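Local structure of transcriptional regulator (Pseudomonas aeruginosa, 2WUI) at residues K53-V58 with S116-P121; G148-R153 with D197-S202. The protein is a TetR-family transcriptional repressor with a key part in antibiotic resistance, and probably acts by binding DNA through an N-terminal helix-turn-helix. All blocks are in the same frame, centred on the assembly; numbering follows the deposited sequence.

How the contacts relate
Starting at the N terminus, the chain first builds helices 11-26, 34-41 and 45-51, which include the predicted DNA-binding motif, and then enters contact 1. That contact closes a loop of 57 residues, running through helices 55-67, 81-97 and 101-110, and ties the edge of the DNA-binding region to the start of helix 120-146. This helix then carries the chain to the other side of its centre, where contact 2 joins the loop between helices 120-146 and 156-174 to the end of helix 185-201, closing a second loop of 43 residues. The two follow in series, neither nested nor crossed, their centres 44 Å apart.

Contact 1 (K53-V58 with S116-P121); sequences KNKIEV and SDENEP
Lys55 NZ, the charged end nearest to Glu118 across this contact, is held by carbonyl oxygens from earlier in the chain: it donates to those of Val29 and Thr32, with a weaker bond to that of Gly30. Glu118 reaches over from the other segment and brings OE1 to 4.3 Å from CE of Lys55. Its OE1 stays 4.6 Å from NZ of Lys55, too far for a salt bridge, though the opposite charges would probably still attract. Beside this charged pair, Ile56 carries the packing. Its CG1 branch stands anti to the carbonyl carbon (chi1 -77°), which sends CD1 forward to the turn ahead of helix 120-146. There CD1 lies 4.1 Å from the backbone O of Glu118 and touches OD1 of Asn119, the two side chains crossing at about a right angle. The other branch, CG2, meets the proline ring, 4.3 Å from CG of Pro121, and this is the one apolar side-chain pair between the segments. The turn that receives Ile56 is braced from within. Ser116 OG accepts from the backbone N of Asn119 at 3.0 Å, a fairly straight bond (161°) that makes an ST motif. Asn119, at the N-cap position, does not cap its helix with its side chain; ND2 donates instead to the carbonyl of Glu114, which helps fix the rotation of the amide whose OD1 lies against Ile56. The contact is small and lies at the surface. It sets the first turn of helix 55-67, which follows the predicted helix-turn-helix after a two-residue link, against the N-terminal end of helix 120-146, joining the DNA-binding region to the helical body of a TetR-type regulator.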
ATOM      1  N   LYS A  53      -7.256  13.225 -30.863  1.00153.68           N
ATOM      2  CA  LYS A  53      -8.713  13.248 -30.984  1.00153.60           C
ATOM      3  C   LYS A  53      -9.410  13.632 -29.669  1.00149.12           C
ATOM      4  O   LYS A  53     -10.207  14.576 -29.619  1.00142.80           O
ATOM      5  CB  LYS A  53      -9.221  11.877 -31.451  1.00153.70           C
ATOM      6  N   ASN A  54      -9.102  12.877 -28.617  1.00151.92           N
ATOM      7  CA  ASN A  54      -9.721  13.037 -27.305  1.00146.90           C
ATOM      8  C   ASN A  54      -8.663  13.397 -26.267  1.00145.10           C
ATOM      9  O   ASN A  54      -7.470  13.166 -26.476  1.00144.76           O
ATOM     10  CB  ASN A  54     -10.402  11.730 -26.874  1.00137.90           C
ATOM     11  CG  ASN A  54     -10.783  10.844 -28.054  1.00143.12           C
ATOM     12  OD1 ASN A  54     -10.646   9.619 -27.999  1.00143.26           O
ATOM     13  ND2 ASN A  54     -11.262  11.460 -29.130  1.00147.41           N
ATOM     14  N   LYS A  55      -9.088  13.953 -25.141  1.00141.82           N
ATOM     15  CA  LYS A  55      -8.169  14.101 -24.027  1.00139.40           C
ATOM     16  C   LYS A  55      -7.701  12.706 -23.623  1.00140.73           C
ATOM     17  O   LYS A  55      -6.542  12.509 -23.268  1.00142.17           O
ATOM     18  CB  LYS A  55      -8.843  14.771 -22.834  1.00138.47           C
ATOM     19  CG  LYS A  55      -9.766  13.835 -22.057  1.00138.84           C
ATOM     20  CD  LYS A  55     -10.002  14.338 -20.644  1.00139.83           C
ATOM     21  CE  LYS A  55     -11.236  13.699 -20.040  1.00139.26           C
ATOM     22  NZ  LYS A  55     -11.821  14.570 -18.985  1.00141.96           N
ATOM     23  N   ILE A  56      -8.605  11.733 -23.668  1.00135.04           N
ATOM     24  CA  ILE A  56      -8.227  10.379 -23.308  1.00136.60           C
ATOM     25  C   ILE A  56      -7.068   9.963 -24.185  1.00136.12           C
ATOM     26  O   ILE A  56      -6.118   9.332 -23.722  1.00133.19           O
ATOM     27  CB  ILE A  56      -9.382   9.381 -23.499  1.00137.08           C
ATOM     28  CG1 ILE A  56     -10.385   9.516 -22.361  1.00131.98           C
ATOM     29  CG2 ILE A  56      -8.854   7.956 -23.506  1.00129.05           C
ATOM     30  CD1 ILE A  56      -9.775   9.243 -21.004  1.00124.38           C
ATOM     31  N   GLU A  57      -7.157  10.320 -25.460  1.00138.61           N
ATOM     32  CA  GLU A  57      -6.093  10.001 -26.397  1.00141.23           C
ATOM     33  C   GLU A  57      -4.787  10.673 -25.974  1.00138.43           C
ATOM     34  O   GLU A  57      -3.748  10.034 -25.860  1.00136.21           O
ATOM     35  CB  GLU A  57      -6.480  10.430 -27.813  1.00145.97           C
ATOM     36  CG  GLU A  57      -5.657   9.751 -28.882  1.00151.26           C
ATOM     37  CD  GLU A  57      -5.665   8.241 -28.721  1.00164.65           C
ATOM     38  OE1 GLU A  57      -6.745   7.690 -28.390  1.00164.17           O
ATOM     39  OE2 GLU A  57      -4.597   7.608 -28.922  1.00164.96           O
ATOM     40  N   VAL A  58      -4.846  11.971 -25.730  1.00137.97           N
ATOM     41  CA  VAL A  58      -3.662  12.696 -25.325  1.00138.93           C
ATOM     42  C   VAL A  58      -3.067  11.973 -24.135  1.00130.75           C
ATOM     43  O   VAL A  58      -1.866  12.006 -23.903  1.00134.98           O
ATOM     44  CB  VAL A  58      -4.002  14.147 -24.909  1.00139.68           C
ATOM     45  CG1 VAL A  58      -4.098  14.256 -23.400  1.00137.77           C
ATOM     46  CG2 VAL A  58      -2.959  15.111 -25.425  1.00136.88           C
ATOM     47  N   SER A 116     -14.194   5.659 -13.687  1.00136.67           N
ATOM     48  CA  SER A 116     -15.277   5.779 -14.652  1.00124.68           C
ATOM     49  C   SER A 116     -15.149   4.778 -15.783  1.00128.72           C
ATOM     50  O   SER A 116     -14.105   4.153 -15.957  1.00138.17           O
ATOM     51  CB  SER A 116     -15.220   7.149 -15.291  1.00132.94           C
ATOM     52  OG  SER A 116     -14.488   7.077 -16.502  1.00134.28           O
ATOM     53  N   ASP A 117     -16.201   4.660 -16.581  1.00131.19           N
ATOM     54  CA  ASP A 117     -16.171   3.805 -17.763  1.00136.27           C
ATOM     55  C   ASP A 117     -15.331   4.468 -18.871  1.00134.80           C
ATOM     56  O   ASP A 117     -14.901   3.820 -19.834  1.00127.70           O
ATOM     57  CB  ASP A 117     -17.594   3.556 -18.292  1.00138.77           C
ATOM     58  CG  ASP A 117     -18.552   3.010 -17.225  1.00145.49           C
ATOM     59  OD1 ASP A 117     -18.219   3.068 -16.024  1.00145.22           O
ATOM     60  OD2 ASP A 117     -19.656   2.530 -17.597  1.00142.37           O
ATOM     61  N   GLU A 118     -15.122   5.772 -18.746  1.00133.21           N
ATOM     62  CA  GLU A 118     -14.378   6.509 -19.758  1.00138.17           C
ATOM     63  C   GLU A 118     -12.899   6.166 -19.630  1.00140.33           C
ATOM     64  O   GLU A 118     -12.209   5.939 -20.628  1.00140.11           O
ATOM     65  CB  GLU A 118     -14.590   8.019 -19.606  1.00136.27           C
ATOM     66  CG  GLU A 118     -14.626   8.784 -20.924  1.00144.57           C
ATOM     67  CD  GLU A 118     -14.510  10.309 -20.759  1.00155.20           C
ATOM     68  OE1 GLU A 118     -14.398  10.796 -19.607  1.00154.81           O
ATOM     69  OE2 GLU A 118     -14.522  11.023 -21.793  1.00155.10           O
ATOM     70  N   ASN A 119     -12.426   6.115 -18.388  1.00139.27           N
ATOM     71  CA  ASN A 119     -11.030   5.838 -18.089  1.00129.11           C
ATOM     72  C   ASN A 119     -10.691   4.364 -18.228  1.00128.74           C
ATOM     73  O   ASN A 119      -9.698   3.904 -17.683  1.00136.32           O
ATOM     74  CB  ASN A 119     -10.719   6.310 -16.669  1.00128.56           C
ATOM     75  CG  ASN A 119     -11.193   7.732 -16.418  1.00130.72           C
ATOM     76  OD1 ASN A 119     -11.626   8.412 -17.349  1.00134.58           O
ATOM     77  ND2 ASN A 119     -11.121   8.189 -15.165  1.00125.81           N
ATOM     78  N   GLU A 120     -11.516   3.612 -18.946  1.00126.47           N
ATOM     79  CA  GLU A 120     -11.257   2.182 -19.114  1.00132.55           C
ATOM     80  C   GLU A 120      -9.880   1.920 -19.722  1.00133.31           C
ATOM     81  O   GLU A 120      -9.103   1.122 -19.192  1.00130.21           O
ATOM     82  CB  GLU A 120     -12.337   1.523 -19.972  1.00135.48           C
ATOM     83  CG  GLU A 120     -12.174   0.035 -20.148  1.00135.97           C
ATOM     84  CD  GLU A 120     -12.400  -0.734 -18.860  1.00144.56           C
ATOM     85  OE1 GLU A 120     -13.048  -0.167 -17.945  1.00139.22           O
ATOM     86  OE2 GLU A 120     -11.933  -1.900 -18.773  1.00146.99           O
ATOM     87  N   PRO A 121      -9.567   2.609 -20.830  1.00132.72           N
ATOM     88  CA  PRO A 121      -8.293   2.430 -21.539  1.00134.51           C
ATOM     89  C   PRO A 121      -7.105   2.782 -20.654  1.00129.79           C
ATOM     90  O   PRO A 121      -6.012   2.231 -20.823  1.00127.79           O
ATOM     91  CB  PRO A 121      -8.380   3.443 -22.687  1.00126.93           C
ATOM     92  CG  PRO A 121      -9.821   3.791 -22.794  1.00130.40           C
ATOM     93  CD  PRO A 121     -10.375   3.685 -21.417  1.00127.26           C
TER

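Contact 2 (G148-R153 with D197-S202); sequences GELPAR and DSLRSS
Leu150 reaches from its loop to Leu199 and Arg200 on the last helix, and its side chain can be followed outward. CB and CG form the stalk; with CG anti to the carbonyl carbon (chi1 -63°), the fork is carried to the helix, where the two methyls part. CD1 lies 4.1 Å from both CB and CD1 of Leu199. CD2 meets the root of Arg200, 4.1 Å from its CB, the two side chains crossing at about a right angle. Pro151 lies against the helix backbone: its CG and CD both stand 3.8 Å from O of Arg200, and CG also touches O of Leu199. Beyond CB, the arginine turns away, bends at chi3 (61°) and forms a salt bridge with Asp197, Arg200 NH2 to Asp197 OD2 at 2.8 Å, reaching that oxygen from above the carboxylate plane. Leu199 continues inward against Ala159, Tyr162 and Leu163 of helix 156-174. The loop joining helices 120-146 and 156-174 thus packs against the end of helix 185-201, beside Asp197, Ser198 and Ser202, which touch the second subunit, in the all-helical domain that follows the DNA-binding region in TetR-family proteins.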
ATOM      1  N   GLY A 148      20.270 -22.723 -10.369  1.00131.32           N
ATOM      2  CA  GLY A 148      20.871 -23.192  -9.134  1.00129.00           C
ATOM      3  C   GLY A 148      21.028 -22.153  -8.034  1.00131.69           C
ATOM      4  O   GLY A 148      21.332 -22.521  -6.903  1.00132.27           O
ATOM      5  N   GLU A 149      20.817 -20.870  -8.337  1.00126.14           N
ATOM      6  CA  GLU A 149      20.931 -19.825  -7.312  1.00123.52           C
ATOM      7  C   GLU A 149      19.913 -19.922  -6.155  1.00126.49           C
ATOM      8  O   GLU A 149      20.087 -19.236  -5.142  1.00125.00           O
ATOM      9  CB  GLU A 149      20.853 -18.415  -7.922  1.00124.64           C
ATOM     10  CG  GLU A 149      21.719 -18.181  -9.165  1.00135.72           C
ATOM     11  CD  GLU A 149      21.420 -16.838  -9.853  1.00141.07           C
ATOM     12  OE1 GLU A 149      20.784 -15.967  -9.205  1.00134.67           O
ATOM     13  OE2 GLU A 149      21.823 -16.655 -11.036  1.00144.00           O
ATOM     14  N   LEU A 150      18.851 -20.720  -6.302  1.00124.09           N
ATOM     15  CA  LEU A 150      17.829 -20.842  -5.239  1.00128.29           C
ATOM     16  C   LEU A 150      17.253 -22.261  -5.115  1.00129.82           C
ATOM     17  O   LEU A 150      17.234 -23.020  -6.083  1.00134.25           O
ATOM     18  CB  LEU A 150      16.670 -19.845  -5.425  1.00129.06           C
ATOM     19  CG  LEU A 150      16.834 -18.317  -5.392  1.00129.65           C
ATOM     20  CD1 LEU A 150      15.469 -17.651  -5.285  1.00124.45           C
ATOM     21  CD2 LEU A 150      17.737 -17.831  -4.266  1.00129.10           C
ATOM     22  N   PRO A 151      16.758 -22.618  -3.923  1.00122.81           N
ATOM     23  CA  PRO A 151      16.340 -24.004  -3.692  1.00124.31           C
ATOM     24  C   PRO A 151      15.305 -24.504  -4.693  1.00130.54           C
ATOM     25  O   PRO A 151      14.191 -23.956  -4.780  1.00129.05           O
ATOM     26  CB  PRO A 151      15.669 -23.964  -2.316  1.00122.69           C
ATOM     27  CG  PRO A 151      15.714 -22.558  -1.840  1.00125.97           C
ATOM     28  CD  PRO A 151      16.624 -21.770  -2.728  1.00128.22           C
ATOM     29  N   ALA A 152      15.643 -25.560  -5.428  1.00130.28           N
ATOM     30  CA  ALA A 152      14.609 -26.262  -6.171  1.00128.11           C
ATOM     31  C   ALA A 152      13.704 -26.717  -5.063  1.00131.17           C
ATOM     32  O   ALA A 152      14.189 -27.054  -3.978  1.00135.03           O
ATOM     33  CB  ALA A 152      15.175 -27.446  -6.911  1.00120.93           C
ATOM     34  N   ARG A 153      12.403 -26.722  -5.316  1.00129.03           N
ATOM     35  CA  ARG A 153      11.428 -26.942  -4.250  1.00128.99           C
ATOM     36  C   ARG A 153      11.241 -25.647  -3.473  1.00128.29           C
ATOM     37  O   ARG A 153      10.711 -25.651  -2.358  1.00128.59           O
ATOM     38  CB  ARG A 153      11.826 -28.087  -3.299  1.00128.65           C
ATOM     39  CG  ARG A 153      12.030 -29.429  -3.991  1.00134.71           C
ATOM     40  CD  ARG A 153      11.609 -30.602  -3.104  1.00141.58           C
ATOM     41  NE  ARG A 153      10.153 -30.753  -3.055  1.00141.46           N
ATOM     42  CZ  ARG A 153       9.398 -30.415  -2.013  1.00141.43           C
ATOM     43  NH1 ARG A 153       8.079 -30.583  -2.063  1.00142.45           N
ATOM     44  NH2 ARG A 153       9.964 -29.913  -0.918  1.00140.99           N
ATOM     45  N   ASP A 197      17.519 -12.932   0.663  1.00123.23           N
ATOM     46  CA  ASP A 197      18.078 -14.014   1.465  1.00124.41           C
ATOM     47  C   ASP A 197      16.969 -14.946   1.911  1.00126.30           C
ATOM     48  O   ASP A 197      17.116 -16.167   1.844  1.00131.53           O
ATOM     49  CB  ASP A 197      18.822 -13.490   2.698  1.00129.18           C
ATOM     50  CG  ASP A 197      20.213 -12.966   2.366  1.00137.43           C
ATOM     51  OD1 ASP A 197      20.335 -12.178   1.398  1.00137.64           O
ATOM     52  OD2 ASP A 197      21.183 -13.341   3.073  1.00146.65           O
ATOM     53  N   SER A 198      15.852 -14.387   2.366  1.00124.05           N
ATOM     54  CA  SER A 198      14.859 -15.242   2.985  1.00118.17           C
ATOM     55  C   SER A 198      14.372 -16.243   1.959  1.00114.80           C
ATOM     56  O   SER A 198      14.083 -17.375   2.307  1.00122.68           O
ATOM     57  CB  SER A 198      13.715 -14.452   3.588  1.00112.17           C
ATOM     58  OG  SER A 198      12.827 -14.068   2.561  1.00122.30           O
ATOM     59  N   LEU A 199      14.322 -15.864   0.688  1.00116.31           N
ATOM     60  CA  LEU A 199      13.968 -16.866  -0.319  1.00118.22           C
ATOM     61  C   LEU A 199      15.007 -17.961  -0.254  1.00117.53           C
ATOM     62  O   LEU A 199      14.680 -19.146  -0.298  1.00121.70           O
ATOM     63  CB  LEU A 199      13.913 -16.308  -1.748  1.00117.34           C
ATOM     64  CG  LEU A 199      13.043 -15.100  -2.109  1.00118.08           C
ATOM     65  CD1 LEU A 199      12.573 -15.248  -3.541  1.00116.15           C
ATOM     66  CD2 LEU A 199      11.855 -14.938  -1.183  1.00115.49           C
ATOM     67  N   ARG A 200      16.264 -17.552  -0.130  1.00126.34           N
ATOM     68  CA  ARG A 200      17.389 -18.479  -0.204  1.00124.59           C
ATOM     69  C   ARG A 200      17.424 -19.428   0.967  1.00126.63           C
ATOM     70  O   ARG A 200      17.612 -20.630   0.789  1.00133.49           O
ATOM     71  CB  ARG A 200      18.718 -17.724  -0.266  1.00123.57           C
ATOM     72  CG  ARG A 200      19.873 -18.589  -0.730  1.00137.82           C
ATOM     73  CD  ARG A 200      21.223 -17.864  -0.712  1.00141.59           C
ATOM     74  NE  ARG A 200      21.579 -17.425   0.634  1.00138.60           N
ATOM     75  CZ  ARG A 200      21.802 -16.157   0.964  1.00141.63           C
ATOM     76  NH1 ARG A 200      21.730 -15.209   0.033  1.00142.19           N
ATOM     77  NH2 ARG A 200      22.110 -15.839   2.221  1.00138.34           N
ATOM     78  N   SER A 201      17.228 -18.901   2.168  1.00122.01           N
ATOM     79  CA  SER A 201      17.513 -19.681   3.362  1.00120.67           C
ATOM     80  C   SER A 201      16.341 -19.770   4.317  1.00125.15           C
ATOM     81  O   SER A 201      16.533 -19.860   5.529  1.00131.62           O
ATOM     82  CB  SER A 201      18.668 -19.032   4.112  1.00132.43           C
ATOM     83  OG  SER A 201      18.270 -17.750   4.574  1.00140.69           O
ATOM     84  N   SER A 202      15.121 -19.737   3.813  1.00125.65           N
ATOM     85  CA  SER A 202      14.022 -19.777   4.752  1.00120.33           C
ATOM     86  C   SER A 202      13.067 -20.876   4.408  1.00124.60           C
ATOM     87  O   SER A 202      12.448 -20.847   3.339  1.00124.29           O
ATOM     88  CB  SER A 202      13.295 -18.442   4.852  1.00119.71           C
ATOM     89  OG  SER A 202      12.767 -18.281   6.157  1.00122.19           O
TER